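Local atomic coordinates of sugar fermentation stimulation protein homolog (Pyrococcus furiosus, PDB entry 4DA2), a protein that probably binds DNA, pairing an OB-fold domain with a nuclease-like PD-(D/E)xK domain that holds two calcium ions here. Residues I37-R42 and I79-Q84; R116-I121 and V130-A135; I172-A177 and V206-L211. The protein carries 1 engineered substitution. One frame throughout, in Å; residues are numbered along the deposited sequence.

Contacts 2 and 3 lie in the core of the PD-(D/E)xK domain and share one sheet, since strands 127-139 and 169-176 run side by side in it: Glu131 O and Lys133 O take the backbone N-H groups of Val173 and Ile175. Their chemistry differs. Contact 2 gathers carboxylates round two calcium ions, whereas contact 3 is mostly aliphatic and aromatic packing on a parallel backbone ladder. Contact 1 is only partly buried and joins a loop of the OB domain to the start of helix 81-93 through backbone, side-chain amide and water-mediated bonds. It meets contact 2 where Gln84 NE2 probably bonds to Ser134 OG, and it packs on contact 3 through Gln84 against Ile175 and Ala177.

Contact 1 of 3, residues I37-R42 and I79-Q84; sequences ITNTGR and IDTRLQ
Asp80 OD1 accepts from two water molecules, and both lead across to Thr38. One also takes the Thr38 N-H; the other lies 2.5 Å from Thr38 OG1 and receives a weak bond from Arg82 NH1. Between them OD1 rests 3.4 Å from Thr38 CB. The second oxygen of the same carboxylate turns to its own helix: Asp80 OD2 accepts from Leu83 N at 2.8 Å with its anti lone pair, which makes Asp80 the N-cap of helix 81-93. Thr38 O in turn receives Thr81 N at 2.9 Å, a nearly straight bond from the first residue of that helix, while Thr38 CG2 leans against Thr81 OG1.

Next along the loop, the Asn39 side chain stands with CG anti to the backbone N (chi1 -167°), and this carries ND2 to within 2.7 Å of Ile79 O. The acceptor lies almost in the amide plane and offers a lone pair. Asn39 OD1 meanwhile closes an Asx turn by accepting from Gly41 N at 3.0 Å, so the amide is fixed at both ends. A leucine here would probably leave Ile79 O without this donor and Gly41 N without the acceptor that shapes the turn. The whole is a capped helix N-terminus docked on a loop, the joint between the OB domain and the nuclease-like domain.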
ATOM      1  N   ILE A  37     -12.304   6.477   2.631  1.00 17.41           N
ATOM      2  CA  ILE A  37     -11.194   6.235   1.723  1.00 17.67           C
ATOM      3  C   ILE A  37      -9.906   6.445   2.541  1.00 21.45           C
ATOM      4  O   ILE A  37      -9.678   7.521   3.115  1.00 21.22           O
ATOM      5  CB  ILE A  37     -11.235   7.210   0.501  1.00 19.02           C
ATOM      6  CG1 ILE A  37     -12.429   6.915  -0.414  1.00 25.52           C
ATOM      7  CG2 ILE A  37      -9.884   7.169  -0.277  1.00 19.40           C
ATOM      8  CD1 ILE A  37     -12.777   8.070  -1.376  1.00 29.11           C
ATOM      9  N   THR A  38      -9.067   5.411   2.624  1.00 17.38           N
ATOM     10  CA  THR A  38      -7.808   5.551   3.328  1.00 11.76           C
ATOM     11  C   THR A  38      -6.709   5.387   2.273  1.00 23.36           C
ATOM     12  O   THR A  38      -6.099   4.329   2.122  1.00 25.13           O
ATOM     13  CB  THR A  38      -7.682   4.501   4.469  1.00 18.25           C
ATOM     14  OG1 THR A  38      -8.869   4.559   5.274  1.00 23.41           O
ATOM     15  CG2 THR A  38      -6.468   4.763   5.357  1.00 30.06           C
ATOM     16  N   ASN A  39      -6.513   6.437   1.501  1.00 20.32           N
ATOM     17  CA  ASN A  39      -5.439   6.514   0.506  1.00 18.53           C
ATOM     18  C   ASN A  39      -5.377   7.983   0.058  1.00 19.55           C
ATOM     19  O   ASN A  39      -6.367   8.525  -0.442  1.00 36.99           O
ATOM     20  CB  ASN A  39      -5.700   5.563  -0.672  1.00 14.88           C
ATOM     21  CG  ASN A  39      -4.471   5.353  -1.582  1.00 22.70           C
ATOM     22  OD1 ASN A  39      -3.793   6.309  -1.956  1.00 28.77           O
ATOM     23  ND2 ASN A  39      -4.212   4.085  -1.962  1.00 13.99           N
ATOM     24  N   THR A  40      -4.216   8.610   0.258  1.00 31.07           N
ATOM     25  CA  THR A  40      -4.073  10.053   0.047  1.00 52.18           C
ATOM     26  C   THR A  40      -3.744  10.357  -1.403  1.00 41.03           C
ATOM     27  O   THR A  40      -3.658  11.526  -1.795  1.00 47.46           O
ATOM     28  CB  THR A  40      -2.999  10.682   0.968  1.00 23.04           C
ATOM     29  OG1 THR A  40      -1.767   9.950   0.841  1.00 35.78           O
ATOM     30  CG2 THR A  40      -3.461  10.680   2.422  1.00 61.33           C
ATOM     31  N   GLY A  41      -3.563   9.301  -2.193  1.00 29.28           N
ATOM     32  CA  GLY A  41      -3.368   9.433  -3.641  1.00 26.97           C
ATOM     33  C   GLY A  41      -4.578   9.986  -4.386  1.00 31.40           C
ATOM     34  O   GLY A  41      -5.698  10.021  -3.858  1.00 30.48           O
ATOM     35  N   ARG A  42      -4.362  10.423  -5.625  1.00 26.78           N
ATOM     36  CA  ARG A  42      -5.471  10.941  -6.421  1.00 24.77           C
ATOM     37  C   ARG A  42      -6.382   9.814  -6.856  1.00 33.58           C
ATOM     38  O   ARG A  42      -7.593  10.003  -6.946  1.00 23.92           O
ATOM     39  CB  ARG A  42      -4.994  11.732  -7.650  1.00 31.96           C
ATOM     40  CG  ARG A  42      -4.044  12.838  -7.290  1.00104.22           C
ATOM     41  CD  ARG A  42      -4.067  13.998  -8.254  1.00 65.21           C
ATOM     42  NE  ARG A  42      -3.106  14.990  -7.788  1.00 69.67           N
ATOM     43  CZ  ARG A  42      -3.025  16.244  -8.211  1.00133.64           C
ATOM     44  NH1 ARG A  42      -3.859  16.712  -9.134  1.00 61.14           N
ATOM     45  NH2 ARG A  42      -2.099  17.037  -7.693  1.00 44.46           N
ATOM     46  N   ILE A  79      -7.030  -0.470  -2.737  1.00 13.69           N
ATOM     47  CA  ILE A  79      -6.603   0.918  -2.474  1.00  9.37           C
ATOM     48  C   ILE A  79      -6.435   1.302  -1.017  1.00 12.28           C
ATOM     49  O   ILE A  79      -5.739   2.285  -0.723  1.00 12.24           O
ATOM     50  CB  ILE A  79      -7.540   1.941  -3.162  1.00 13.19           C
ATOM     51  CG1 ILE A  79      -8.931   1.933  -2.533  1.00 15.52           C
ATOM     52  CG2 ILE A  79      -7.555   1.685  -4.675  1.00 18.01           C
ATOM     53  CD1 ILE A  79      -9.579   3.329  -2.457  1.00 24.18           C
ATOM     54  N   ASP A  80      -7.052   0.538  -0.105  1.00 17.05           N
ATOM     55  CA  ASP A  80      -7.049   0.883   1.318  1.00 22.14           C
ATOM     56  C   ASP A  80      -5.678   0.581   1.920  1.00 20.19           C
ATOM     57  O   ASP A  80      -5.226  -0.573   1.929  1.00 11.66           O
ATOM     58  CB  ASP A  80      -8.144   0.116   2.075  1.00 15.60           C
ATOM     59  CG  ASP A  80      -8.276   0.563   3.540  1.00 19.30           C
ATOM     60  OD1 ASP A  80      -9.115   1.440   3.833  1.00 23.27           O
ATOM     61  OD2 ASP A  80      -7.551   0.010   4.399  1.00 16.45           O
ATOM     62  N   THR A  81      -5.019   1.614   2.426  1.00 13.28           N
ATOM     63  CA  THR A  81      -3.653   1.435   2.951  1.00 19.49           C
ATOM     64  C   THR A  81      -3.609   0.644   4.262  1.00 16.01           C
ATOM     65  O   THR A  81      -2.604  -0.019   4.550  1.00 13.80           O
ATOM     66  CB  THR A  81      -2.886   2.770   3.078  1.00 17.26           C
ATOM     67  OG1 THR A  81      -3.537   3.605   4.047  1.00 16.23           O
ATOM     68  CG2 THR A  81      -2.802   3.473   1.723  1.00 22.81           C
ATOM     69  N   ARG A  82      -4.693   0.703   5.038  1.00 15.09           N
ATOM     70  CA  ARG A  82      -4.829  -0.111   6.237  1.00 14.52           C
ATOM     71  C   ARG A  82      -4.875  -1.606   5.916  1.00 13.60           C
ATOM     72  O   ARG A  82      -4.182  -2.398   6.588  1.00 15.43           O
ATOM     73  CB  ARG A  82      -6.051   0.273   7.071  1.00 24.95           C
ATOM     74  CG  ARG A  82      -5.968   1.592   7.773  1.00 30.04           C
ATOM     75  CD  ARG A  82      -7.299   1.875   8.449  1.00 59.41           C
ATOM     76  NE  ARG A  82      -7.289   3.100   9.241  1.00 73.34           N
ATOM     77  CZ  ARG A  82      -8.382   3.759   9.617  1.00 58.79           C
ATOM     78  NH1 ARG A  82      -9.585   3.323   9.256  1.00 62.05           N
ATOM     79  NH2 ARG A  82      -8.271   4.864  10.348  1.00 48.96           N
ATOM     80  N   LEU A  83      -5.649  -1.986   4.895  1.00 16.69           N
ATOM     81  CA  LEU A  83      -5.738  -3.355   4.461  1.00 17.30           C
ATOM     82  C   LEU A  83      -4.381  -3.793   3.900  1.00 10.90           C
ATOM     83  O   LEU A  83      -3.914  -4.889   4.202  1.00 14.21           O
ATOM     84  CB  LEU A  83      -6.842  -3.536   3.402  1.00 12.81           C
ATOM     85  CG  LEU A  83      -7.102  -4.961   2.918  1.00 13.39           C
ATOM     86  CD1 LEU A  83      -7.160  -6.004   4.047  1.00 15.39           C
ATOM     87  CD2 LEU A  83      -8.398  -5.031   2.066  1.00 10.94           C
ATOM     88  N   GLN A  84      -3.790  -2.959   3.049  1.00 11.73           N
ATOM     89  CA  GLN A  84      -2.424  -3.240   2.524  1.00 10.23           C
ATOM     90  C   GLN A  84      -1.470  -3.523   3.685  1.00 11.93           C
ATOM     91  O   GLN A  84      -0.718  -4.507   3.654  1.00 13.88           O
ATOM     92  CB  GLN A  84      -1.911  -2.062   1.699  1.00 11.35           C
ATOM     93  CG  GLN A  84      -2.576  -1.903   0.341  1.00  9.68           C
ATOM     94  CD  GLN A  84      -1.996  -0.689  -0.400  1.00 10.30           C
ATOM     95  OE1 GLN A  84      -0.952  -0.168  -0.006  1.00 15.26           O
ATOM     96  NE2 GLN A  84      -2.633  -0.272  -1.471  1.00 14.80           N
TER
HETATM   97  O   HOH W   1      -9.853   2.846   1.676  1.00 18.67           O
HETATM   98  O   HOH W   2      -9.615   2.343   6.179  1.00 32.87           O

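Contact 2 of 3, residues R116-I121 and V130-A135; sequences RLDYLI and VETKSA. Engineered in segment 116-121: Ile121 (natural residue Leu). With CA (calcium ion), chain C; CA (calcium ion), chain D.
Asp118 and Glu131 reach across the hairpin to the same calcium ion, that of chain C. Asp118 OD2 and Glu131 OE2 each bind it at 2.4 Å, their carboxylate planes turned 42° apart, and the carbonyl oxygen of Thr132 joins them. Asp118 OD1 is a longer ligand of this ion but binds the calcium of chain D at 2.3 Å, so one carboxylate spans both metals. A shared water also bridges the two ions; three more waters and Glu109 help complete the shell of the second.

Behind these ligands, a second layer fixes their rotation. Asp118 OD2 accepts from Thr132 N at 2.7 Å and from Thr132 OG1 at 2.8 Å, the two donors coming from opposite faces of the carboxylate plane. The Glu131 side chain starts out anti to its own backbone N and then bends at chi2 (60°), which swings OE1 to Asp118 N, 2.8 Å away and met nearly along the C-O bond. A water on the second calcium donates to Glu131 OE1 and to Arg116 O. Lys133 NZ forms a salt bridge with Glu131 OE2 from above its plane and is also bonded to His156.

Farther out, Tyr119 and Val130 form an antiparallel hydrogen-bonded pair. Asp118 CB lies over one face of the tyrosine ring, Thr132 CG2 meets its edge 3.9 Å from CE2, and its hydroxyl is bonded to Glu89. Engineered Ile121 sets CD1 against Val130 CG2 at 3.7 Å. The sequence Asp118, then Glu131-Thr132-Lys133 on the next strand, is the PD-(D/E)xK metal site of the restriction-endonuclease-like fold.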
ATOM      1  N   ARG A 116       7.269   9.815  11.211  1.00 22.23           N
ATOM      2  CA  ARG A 116       7.057   8.471  11.761  1.00 17.67           C
ATOM      3  C   ARG A 116       7.129   7.501  10.596  1.00 19.97           C
ATOM      4  O   ARG A 116       6.586   7.793   9.522  1.00 18.88           O
ATOM      5  CB  ARG A 116       5.661   8.336  12.397  1.00 17.00           C
ATOM      6  CG  ARG A 116       5.477   9.158  13.694  1.00 20.08           C
ATOM      7  CD  ARG A 116       4.101   9.001  14.272  1.00 25.59           C
ATOM      8  NE  ARG A 116       4.116   9.260  15.714  1.00 32.79           N
ATOM      9  CZ  ARG A 116       3.703  10.376  16.297  1.00 42.99           C
ATOM     10  NH1 ARG A 116       3.226  11.386  15.578  1.00 89.49           N
ATOM     11  NH2 ARG A 116       3.775  10.477  17.619  1.00 44.17           N
ATOM     12  N   LEU A 117       7.788   6.362  10.794  1.00 18.21           N
ATOM     13  CA  LEU A 117       7.783   5.309   9.768  1.00 13.65           C
ATOM     14  C   LEU A 117       6.877   4.176  10.228  1.00 15.39           C
ATOM     15  O   LEU A 117       6.602   4.045  11.419  1.00 18.81           O
ATOM     16  CB  LEU A 117       9.196   4.798   9.525  1.00 14.91           C
ATOM     17  CG  LEU A 117      10.191   5.814   8.968  1.00 13.00           C
ATOM     18  CD1 LEU A 117      11.601   5.181   8.881  1.00 16.58           C
ATOM     19  CD2 LEU A 117       9.728   6.337   7.608  1.00 15.58           C
ATOM     20  N   ASP A 118       6.428   3.338   9.292  1.00 14.36           N
ATOM     21  CA  ASP A 118       5.395   2.357   9.602  1.00 15.04           C
ATOM     22  C   ASP A 118       5.746   1.370  10.693  1.00 10.43           C
ATOM     23  O   ASP A 118       4.928   1.154  11.606  1.00 12.59           O
ATOM     24  CB  ASP A 118       4.987   1.571   8.358  1.00 18.46           C
ATOM     25  CG  ASP A 118       4.245   2.404   7.379  1.00 14.42           C
ATOM     26  OD1 ASP A 118       3.595   3.401   7.781  1.00 15.76           O
ATOM     27  OD2 ASP A 118       4.276   2.069   6.168  1.00 15.59           O
ATOM     28  N   TYR A 119       6.927   0.750  10.589  1.00 14.44           N
ATOM     29  CA  TYR A 119       7.305  -0.348  11.515  1.00 15.78           C
ATOM     30  C   TYR A 119       8.735  -0.306  12.000  1.00 14.15           C
ATOM     31  O   TYR A 119       9.649   0.027  11.247  1.00 14.52           O
ATOM     32  CB  TYR A 119       7.078  -1.728  10.858  1.00 15.44           C
ATOM     33  CG  TYR A 119       5.700  -1.918  10.219  1.00 16.50           C
ATOM     34  CD1 TYR A 119       4.569  -2.119  11.007  1.00 17.79           C
ATOM     35  CD2 TYR A 119       5.544  -1.910   8.837  1.00 14.90           C
ATOM     36  CE1 TYR A 119       3.308  -2.285  10.442  1.00 24.48           C
ATOM     37  CE2 TYR A 119       4.282  -2.086   8.243  1.00 13.65           C
ATOM     38  CZ  TYR A 119       3.169  -2.284   9.052  1.00 16.32           C
ATOM     39  OH  TYR A 119       1.915  -2.436   8.490  1.00 20.18           O
ATOM     40  N   LEU A 120       8.915  -0.684  13.268  1.00 11.15           N
ATOM     41  CA  LEU A 120      10.198  -1.156  13.751  1.00 18.25           C
ATOM     42  C   LEU A 120      10.021  -2.645  13.931  1.00 18.81           C
ATOM     43  O   LEU A 120       9.104  -3.094  14.619  1.00 19.13           O
ATOM     44  CB  LEU A 120      10.593  -0.516  15.083  1.00 22.57           C
ATOM     45  CG  LEU A 120      11.933  -1.019  15.619  1.00 17.26           C
ATOM     46  CD1 LEU A 120      13.058  -0.707  14.636  1.00 17.40           C
ATOM     47  CD2 LEU A 120      12.241  -0.426  17.009  1.00 25.27           C
ATOM     48  N   ILE A 121      10.905  -3.380  13.269  1.00 15.64           N
ATOM     49  CA  ILE A 121      10.885  -4.842  13.247  1.00 13.06           C
ATOM     50  C   ILE A 121      12.148  -5.358  13.934  1.00 18.70           C
ATOM     51  O   ILE A 121      13.241  -4.828  13.732  1.00 18.20           O
ATOM     52  CB  ILE A 121      10.742  -5.340  11.802  1.00 13.88           C
ATOM     53  CG1 ILE A 121       9.299  -5.105  11.357  1.00 15.65           C
ATOM     54  CG2 ILE A 121      11.081  -6.853  11.652  1.00 19.55           C
ATOM     55  CD1 ILE A 121       9.068  -5.281   9.871  1.00 24.94           C
ATOM     56  N   VAL A 130      10.934  -0.268   8.741  1.00 19.84           N
ATOM     57  CA  VAL A 130      10.294  -0.576   7.459  1.00 23.44           C
ATOM     58  C   VAL A 130       9.127   0.376   7.192  1.00 12.65           C
ATOM     59  O   VAL A 130       8.233   0.510   8.036  1.00 15.90           O
ATOM     60  CB  VAL A 130       9.818  -2.062   7.387  1.00 12.86           C
ATOM     61  CG1 VAL A 130       9.149  -2.333   6.030  1.00 17.86           C
ATOM     62  CG2 VAL A 130      10.982  -3.005   7.626  1.00 14.92           C
ATOM     63  N   GLU A 131       9.174   1.062   6.041  1.00 13.38           N
ATOM     64  CA  GLU A 131       8.079   1.904   5.577  1.00 17.54           C
ATOM     65  C   GLU A 131       7.412   1.203   4.395  1.00 20.34           C
ATOM     66  O   GLU A 131       8.112   0.707   3.484  1.00 16.69           O
ATOM     67  CB  GLU A 131       8.600   3.301   5.172  1.00 14.05           C
ATOM     68  CG  GLU A 131       7.564   4.254   4.547  1.00 14.94           C
ATOM     69  CD  GLU A 131       6.395   4.549   5.489  1.00 14.16           C
ATOM     70  OE1 GLU A 131       6.605   4.481   6.725  1.00 17.47           O
ATOM     71  OE2 GLU A 131       5.262   4.809   4.989  1.00 17.21           O
ATOM     72  N   THR A 132       6.078   1.122   4.426  1.00 12.21           N
ATOM     73  CA  THR A 132       5.359   0.508   3.309  1.00 12.46           C
ATOM     74  C   THR A 132       4.588   1.583   2.561  1.00 15.09           C
ATOM     75  O   THR A 132       4.039   2.511   3.187  1.00 16.67           O
ATOM     76  CB  THR A 132       4.447  -0.662   3.747  1.00 17.85           C
ATOM     77  OG1 THR A 132       3.445  -0.170   4.648  1.00 24.79           O
ATOM     78  CG2 THR A 132       5.264  -1.733   4.456  1.00 19.36           C
ATOM     79  N   LYS A 133       4.612   1.527   1.231  1.00 13.78           N
ATOM     80  CA  LYS A 133       3.845   2.501   0.416  1.00 13.01           C
ATOM     81  C   LYS A 133       2.896   1.842  -0.580  1.00 15.88           C
ATOM     82  O   LYS A 133       3.213   0.805  -1.130  1.00 13.97           O
ATOM     83  CB  LYS A 133       4.795   3.418  -0.350  1.00 13.83           C
ATOM     84  CG  LYS A 133       5.730   4.213   0.570  1.00 24.34           C
ATOM     85  CD  LYS A 133       5.344   5.652   0.626  1.00 32.69           C
ATOM     86  CE  LYS A 133       6.134   6.421   1.675  1.00 26.41           C
ATOM     87  NZ  LYS A 133       5.227   6.645   2.843  1.00 28.11           N
ATOM     88  N   SER A 134       1.733   2.463  -0.793  1.00 14.45           N
ATOM     89  CA  SER A 134       0.787   1.982  -1.793  1.00 10.93           C
ATOM     90  C   SER A 134       1.321   2.228  -3.199  1.00 10.16           C
ATOM     91  O   SER A 134       1.731   3.351  -3.529  1.00 16.69           O
ATOM     92  CB  SER A 134      -0.543   2.699  -1.641  1.00 11.26           C
ATOM     93  OG  SER A 134      -1.476   2.252  -2.633  1.00 16.21           O
ATOM     94  N   ALA A 135       1.289   1.186  -4.028  1.00 10.51           N
ATOM     95  CA  ALA A 135       1.659   1.322  -5.445  1.00 11.14           C
ATOM     96  C   ALA A 135       0.597   0.741  -6.349  1.00 12.93           C
ATOM     97  O   ALA A 135       0.701  -0.400  -6.815  1.00 12.90           O
ATOM     98  CB  ALA A 135       3.026   0.666  -5.718  1.00 13.21           C
TER
HETATM   99 CA    CA C 301       3.143   3.759   4.983  1.00 14.23          CA
HETATM  100 CA    CA D 302       2.678   5.348   8.596  1.00 18.54          CA
HETATM  101  O   HOH W   3       4.977   6.190   8.143  1.00 19.31           O
HETATM  102  O   HOH W   4       2.831   5.528   3.365  1.00 24.85           O
HETATM  103  O   HOH W   5       2.108   5.772   6.278  1.00 29.13           O
HETATM  104  O   HOH W   6       1.373   2.185   5.658  1.00 31.04           O
HETATM  105  O   HOH W   7       2.541   7.934   8.774  1.00 32.24           O
HETATM  106  O   HOH W   8       0.697   4.804   8.568  1.00 31.98           O

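Contact 3 of 3, residues I172-A177 and V206-L211; sequences IVFIGA and VEIRAL
Ile172 and Ile208 lie side by side and point the same way, with Ile172 CG2 3.6 Å from Ile208 CG1. Beside them the ring of Phe174 is caught from two directions. Ile208 CG2 meets it edge-on, in the ring plane and 3.8 Å from CE2, while Ile172 CG1 sits over one face, offset toward the rim. Phe174 CG is anti to the carbonyl carbon (chi1 -63°), which lays the ring back along the strand toward the two isoleucines. Ala210 is the residue paired with Phe174; its CB touches Phe174 CB at 4.1 Å.

On the reverse side of the sheet, Leu211 is the meeting point. Its CD1 packs obliquely against Val173 CG1 at 3.8 Å and lies alongside Ile175 CD1 at 3.9 Å, with Leu211 and Ile175 pointing alike. Arg209 shares this side but leads its guanidinium away: NH2 makes a salt bridge to Glu207 OE1 at 2.8 Å, edge-on to the guanidinium, NH1 reaches Ile208 O from above the carbonyl plane, and NE pairs with Glu99.

The backbones hold this register as parallel strands 15° apart. Five hydrogen bonds run from Ile172 N to Glu207 O through to Gly176 N and Leu211 O, the last at 2.7 Å, where Gly176 centres an inverse gamma turn.

Strand 127-139 flanks strand 169-176, and strand 220-229 lies beyond strand 207-215. The Phe174 and Ile208 side is covered by helix 192-204 through Leu198 and Leu202, with Phe184 stacked on Phe174; the Val173 and Leu211 side is covered by helix 81-93 through Phe88 and Ile91.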
ATOM      1  N   ILE A 172      12.215   0.144   2.392  1.00 12.53           N
ATOM      2  CA  ILE A 172      10.936   0.575   1.855  1.00 11.10           C
ATOM      3  C   ILE A 172      10.327  -0.539   1.032  1.00 17.80           C
ATOM      4  O   ILE A 172      10.997  -1.177   0.220  1.00 15.71           O
ATOM      5  CB  ILE A 172      10.997   1.954   1.079  1.00  9.03           C
ATOM      6  CG1 ILE A 172       9.601   2.451   0.686  1.00 13.98           C
ATOM      7  CG2 ILE A 172      11.915   1.889  -0.161  1.00 12.86           C
ATOM      8  CD1 ILE A 172       9.605   3.912   0.259  1.00 14.46           C
ATOM      9  N   VAL A 173       9.051  -0.790   1.282  1.00 15.43           N
ATOM     10  CA  VAL A 173       8.332  -1.854   0.589  1.00  8.70           C
ATOM     11  C   VAL A 173       7.149  -1.256  -0.134  1.00 11.88           C
ATOM     12  O   VAL A 173       6.241  -0.701   0.515  1.00 15.53           O
ATOM     13  CB  VAL A 173       7.840  -2.923   1.563  1.00 11.26           C
ATOM     14  CG1 VAL A 173       7.077  -4.031   0.785  1.00 15.05           C
ATOM     15  CG2 VAL A 173       9.010  -3.551   2.376  1.00 14.38           C
ATOM     16  N   PHE A 174       7.133  -1.382  -1.460  1.00 11.11           N
ATOM     17  CA  PHE A 174       5.989  -0.941  -2.254  1.00  7.95           C
ATOM     18  C   PHE A 174       4.967  -2.076  -2.371  1.00 14.04           C
ATOM     19  O   PHE A 174       5.289  -3.198  -2.757  1.00 12.57           O
ATOM     20  CB  PHE A 174       6.483  -0.432  -3.629  1.00 11.89           C
ATOM     21  CG  PHE A 174       7.366   0.763  -3.520  1.00 18.69           C
ATOM     22  CD1 PHE A 174       6.807   2.022  -3.317  1.00 18.69           C
ATOM     23  CD2 PHE A 174       8.758   0.641  -3.539  1.00 13.67           C
ATOM     24  CE1 PHE A 174       7.608   3.159  -3.176  1.00 20.30           C
ATOM     25  CE2 PHE A 174       9.574   1.795  -3.425  1.00 16.34           C
ATOM     26  CZ  PHE A 174       8.995   3.040  -3.219  1.00 21.19           C
ATOM     27  N   ILE A 175       3.730  -1.773  -2.003  1.00 12.08           N
ATOM     28  CA  ILE A 175       2.658  -2.754  -2.069  1.00 12.20           C
ATOM     29  C   ILE A 175       1.913  -2.551  -3.392  1.00  9.77           C
ATOM     30  O   ILE A 175       1.062  -1.642  -3.528  1.00 14.51           O
ATOM     31  CB  ILE A 175       1.695  -2.619  -0.848  1.00 13.75           C
ATOM     32  CG1 ILE A 175       2.493  -2.660   0.477  1.00 16.83           C
ATOM     33  CG2 ILE A 175       0.653  -3.718  -0.902  1.00 16.27           C
ATOM     34  CD1 ILE A 175       3.296  -3.967   0.723  1.00 22.55           C
ATOM     35  N   GLY A 176       2.271  -3.384  -4.368  1.00  9.14           N
ATOM     36  CA  GLY A 176       1.683  -3.366  -5.716  1.00 11.78           C
ATOM     37  C   GLY A 176       0.414  -4.182  -5.665  1.00 15.82           C
ATOM     38  O   GLY A 176       0.331  -5.301  -6.218  1.00 13.54           O
ATOM     39  N   ALA A 177      -0.580  -3.630  -4.966  1.00 18.28           N
ATOM     40  CA  ALA A 177      -1.864  -4.293  -4.748  1.00 14.33           C
ATOM     41  C   ALA A 177      -2.812  -4.215  -5.950  1.00 12.26           C
ATOM     42  O   ALA A 177      -4.021  -3.936  -5.789  1.00 16.60           O
ATOM     43  CB  ALA A 177      -2.560  -3.732  -3.489  1.00 18.58           C
ATOM     44  N   VAL A 206      19.464   1.916   1.736  1.00 14.05           N
ATOM     45  CA  VAL A 206      18.051   1.593   2.038  1.00 16.52           C
ATOM     46  C   VAL A 206      17.621   0.441   1.130  1.00 17.23           C
ATOM     47  O   VAL A 206      17.767   0.515  -0.099  1.00 13.47           O
ATOM     48  CB  VAL A 206      17.082   2.778   1.812  1.00  8.43           C
ATOM     49  CG1 VAL A 206      15.603   2.347   2.117  1.00 11.91           C
ATOM     50  CG2 VAL A 206      17.505   4.010   2.623  1.00 12.31           C
ATOM     51  N   GLU A 207      17.103  -0.629   1.732  1.00 12.34           N
ATOM     52  CA  GLU A 207      16.661  -1.784   0.918  1.00 12.41           C
ATOM     53  C   GLU A 207      15.301  -1.456   0.308  1.00 12.43           C
ATOM     54  O   GLU A 207      14.415  -0.888   0.982  1.00 13.55           O
ATOM     55  CB  GLU A 207      16.593  -3.052   1.756  1.00 14.77           C
ATOM     56  CG  GLU A 207      17.960  -3.439   2.349  1.00 16.28           C
ATOM     57  CD  GLU A 207      18.955  -3.996   1.323  1.00 44.65           C
ATOM     58  OE1 GLU A 207      18.521  -4.715   0.404  1.00 23.62           O
ATOM     59  OE2 GLU A 207      20.178  -3.727   1.439  1.00 38.64           O
ATOM     60  N   ILE A 208      15.155  -1.750  -0.979  1.00 12.95           N
ATOM     61  CA  ILE A 208      13.875  -1.489  -1.660  1.00  8.98           C
ATOM     62  C   ILE A 208      13.248  -2.817  -2.141  1.00 16.89           C
ATOM     63  O   ILE A 208      13.904  -3.602  -2.827  1.00 14.15           O
ATOM     64  CB  ILE A 208      14.018  -0.514  -2.843  1.00 17.88           C
ATOM     65  CG1 ILE A 208      14.521   0.859  -2.350  1.00 13.57           C
ATOM     66  CG2 ILE A 208      12.678  -0.419  -3.598  1.00 18.54           C
ATOM     67  CD1 ILE A 208      14.847   1.846  -3.486  1.00 12.37           C
ATOM     68  N   ARG A 209      11.985  -3.057  -1.768  1.00 13.59           N
ATOM     69  CA  ARG A 209      11.266  -4.276  -2.209  1.00  9.09           C
ATOM     70  C   ARG A 209       9.918  -3.821  -2.761  1.00 20.41           C
ATOM     71  O   ARG A 209       9.424  -2.719  -2.432  1.00 14.47           O
ATOM     72  CB  ARG A 209      10.999  -5.231  -1.029  1.00  8.44           C
ATOM     73  CG  ARG A 209      12.258  -5.668  -0.226  1.00 18.00           C
ATOM     74  CD  ARG A 209      13.207  -6.599  -0.988  1.00 24.64           C
ATOM     75  NE  ARG A 209      14.369  -6.928  -0.143  1.00 18.86           N
ATOM     76  CZ  ARG A 209      15.553  -6.327  -0.235  1.00 21.39           C
ATOM     77  NH1 ARG A 209      15.766  -5.403  -1.168  1.00 27.17           N
ATOM     78  NH2 ARG A 209      16.538  -6.683   0.583  1.00 27.05           N
ATOM     79  N   ALA A 210       9.327  -4.672  -3.586  1.00 16.75           N
ATOM     80  CA  ALA A 210       7.964  -4.466  -4.070  1.00 11.35           C
ATOM     81  C   ALA A 210       7.234  -5.812  -4.127  1.00 17.32           C
ATOM     82  O   ALA A 210       7.785  -6.798  -4.589  1.00 14.00           O
ATOM     83  CB  ALA A 210       7.981  -3.794  -5.441  1.00 16.50           C
ATOM     84  N   LEU A 211       5.986  -5.821  -3.676  1.00 11.60           N
ATOM     85  CA  LEU A 211       5.201  -7.042  -3.586  1.00 11.82           C
ATOM     86  C   LEU A 211       3.936  -6.959  -4.413  1.00 16.13           C
ATOM     87  O   LEU A 211       3.300  -5.917  -4.436  1.00 16.96           O
ATOM     88  CB  LEU A 211       4.800  -7.277  -2.140  1.00 16.67           C
ATOM     89  CG  LEU A 211       5.903  -7.199  -1.080  1.00 16.73           C
ATOM     90  CD1 LEU A 211       5.279  -7.326   0.317  1.00 21.81           C
ATOM     91  CD2 LEU A 211       6.941  -8.302  -1.310  1.00 14.35           C
TER